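Long-range contact in OBCA, Oxalate Biosynthetic Component A (PDB 4NNB), which belongs to an enzyme family of the TIM-barrel clan and holds a magnesium ion in its barrel domain: residues S5-A10 with A220-L225. Numbering follows the deposited sequence.
Sequences SLYITA and AAVVHL. With MG (magnesium ion), chain B.
Ala10 grips the neighbouring strand through both its backbone polar atoms: its N donates to Val222 O at 2.8 Å, and its O accepts from His224 N at 2.8 Å, nearly head-on to the carbonyl (C=O...N 170°). Two residues earlier, Ile8 O takes two donors, Ala221 N at 2.9 Å and, weakly, Val222 N at 3.3 Å, so one carbonyl holds two successive backbone N-H groups. The pairing is parallel, Thr9 opposite Val222 and Ala10 opposite Val223, and joins the N-terminal strand to the one carrying the metal ligand His224 in a TIM-barrel-type sheet; strand 469-472 pairs with 5-10 too.

Side-chain contacts lie on both faces. On that of Thr9 and Val222, Tyr7 CD1 meets Val222 CG2 obliquely at 4.1 Å, while the Thr9 methyl CG2 reaches His224 CB at 4.0 Å. On the other, Ala10 CB packs against Ala220 CB at 3.7 Å, with helices 205-217 and 495-507 covering Ala10.

The ring of His224, carried anti to the backbone N (chi1 170°), leads away from strand 5-10 and binds magnesium through NE2 at 2.2 Å. His226 and Glu475 share the ion, and oxaloacetate touches His224.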
loop_
_atom_site.group_PDB
_atom_site.type_symbol
_atom_site.label_atom_id
_atom_site.label_comp_id
_atom_site.label_asym_id
_atom_site.label_seq_id
_atom_site.Cartn_x
_atom_site.Cartn_y
_atom_site.Cartn_z
ATOM N N SER A 5 20.585 14.293 6.323
ATOM C CA SER A 5 19.246 14.667 6.765
ATOM C C SER A 5 18.275 13.968 5.820
ATOM O O SER A 5 18.631 13.680 4.676
ATOM C CB SER A 5 19.042 16.179 6.690
ATOM O OG SER A 5 19.761 16.848 7.708
ATOM N N LEU A 6 17.063 13.677 6.284
ATOM C CA LEU A 6 16.122 12.925 5.452
ATOM C C LEU A 6 14.708 13.494 5.441
ATOM O O LEU A 6 14.267 14.140 6.399
ATOM C CB LEU A 6 16.083 11.454 5.864
ATOM C CG LEU A 6 17.299 10.595 5.528
ATOM C CD1 LEU A 6 18.285 10.582 6.680
ATOM C CD2 LEU A 6 16.858 9.187 5.212
ATOM N N TYR A 7 13.991 13.260 4.349
ATOM C CA TYR A 7 12.576 13.596 4.343
ATOM C C TYR A 7 11.753 12.322 4.175
ATOM O O TYR A 7 12.183 11.377 3.513
ATOM C CB TYR A 7 12.234 14.671 3.301
ATOM C CG TYR A 7 12.487 14.291 1.857
ATOM C CD1 TYR A 7 11.457 13.812 1.053
ATOM C CD2 TYR A 7 13.748 14.436 1.290
ATOM C CE1 TYR A 7 11.684 13.471 -0.280
ATOM C CE2 TYR A 7 13.986 14.093 -0.030
ATOM C CZ TYR A 7 12.948 13.616 -0.812
ATOM O OH TYR A 7 13.181 13.279 -2.131
ATOM N N ILE A 8 10.591 12.292 4.816
ATOM C CA ILE A 8 9.717 11.134 4.738
ATOM C C ILE A 8 8.638 11.437 3.725
ATOM O O ILE A 8 8.003 12.489 3.780
ATOM C CB ILE A 8 9.074 10.795 6.104
ATOM C CG1 ILE A 8 10.167 10.414 7.115
ATOM C CG2 ILE A 8 8.036 9.658 5.961
ATOM C CD1 ILE A 8 9.689 10.328 8.576
ATOM N N THR A 9 8.462 10.518 2.778
ATOM C CA THR A 9 7.298 10.555 1.903
ATOM C C THR A 9 6.203 9.625 2.431
ATOM O O THR A 9 6.445 8.449 2.679
ATOM C CB THR A 9 7.660 10.162 0.444
ATOM O OG1 THR A 9 8.511 11.174 -0.124
ATOM C CG2 THR A 9 6.381 10.059 -0.416
ATOM N N ALA A 10 4.997 10.155 2.611
ATOM C CA ALA A 10 3.847 9.311 2.935
ATOM C C ALA A 10 3.133 8.899 1.644
ATOM O O ALA A 10 2.895 9.730 0.777
ATOM C CB ALA A 10 2.892 10.060 3.827
ATOM N N ALA A 220 5.608 13.538 7.851
ATOM C CA ALA A 220 5.880 13.394 6.420
ATOM C C ALA A 220 6.004 14.766 5.759
ATOM O O ALA A 220 5.142 15.626 5.938
ATOM C CB ALA A 220 4.783 12.556 5.730
ATOM N N ALA A 221 7.073 14.969 4.993
ATOM C CA ALA A 221 7.263 16.228 4.269
ATOM C C ALA A 221 6.554 16.225 2.905
ATOM O O ALA A 221 6.163 17.278 2.396
ATOM C CB ALA A 221 8.752 16.506 4.088
ATOM N N VAL A 222 6.408 15.042 2.316
ATOM C CA VAL A 222 5.835 14.900 0.978
ATOM C C VAL A 222 4.764 13.813 1.004
ATOM O O VAL A 222 4.938 12.781 1.655
ATOM C CB VAL A 222 6.928 14.524 -0.063
ATOM C CG1 VAL A 222 6.304 14.233 -1.439
ATOM C CG2 VAL A 222 7.993 15.633 -0.165
ATOM N N VAL A 223 3.653 14.035 0.308
ATOM C CA VAL A 223 2.609 13.023 0.248
ATOM C C VAL A 223 2.334 12.614 -1.202
ATOM O O VAL A 223 1.923 13.443 -2.022
ATOM C CB VAL A 223 1.303 13.506 0.903
ATOM C CG1 VAL A 223 0.282 12.360 0.950
ATOM C CG2 VAL A 223 1.584 14.043 2.323
ATOM N N HIS A 224 2.574 11.342 -1.502
ATOM C CA HIS A 224 2.346 10.784 -2.844
ATOM C C HIS A 224 0.910 10.246 -2.917
ATOM O O HIS A 224 0.523 9.384 -2.133
ATOM C CB HIS A 224 3.386 9.681 -3.114
ATOM C CG HIS A 224 3.139 8.867 -4.352
ATOM N ND1 HIS A 224 3.334 9.363 -5.631
ATOM C CD2 HIS A 224 2.769 7.573 -4.509
ATOM C CE1 HIS A 224 3.068 8.416 -6.512
ATOM N NE2 HIS A 224 2.718 7.316 -5.857
ATOM N N LEU A 225 0.127 10.772 -3.851
ATOM C CA LEU A 225 -1.305 10.497 -3.928
ATOM C C LEU A 225 -1.708 9.670 -5.145
ATOM O O LEU A 225 -1.176 9.867 -6.244
ATOM C CB LEU A 225 -2.075 11.827 -3.980
ATOM C CG LEU A 225 -2.001 12.685 -2.711
ATOM C CD1 LEU A 225 -2.770 13.997 -2.880
ATOM C CD2 LEU A 225 -2.555 11.888 -1.524
HETATM MG MG MG B . 2.157 5.410 -6.715
HETATM O O HOH W 1 4.314 4.752 -6.554
#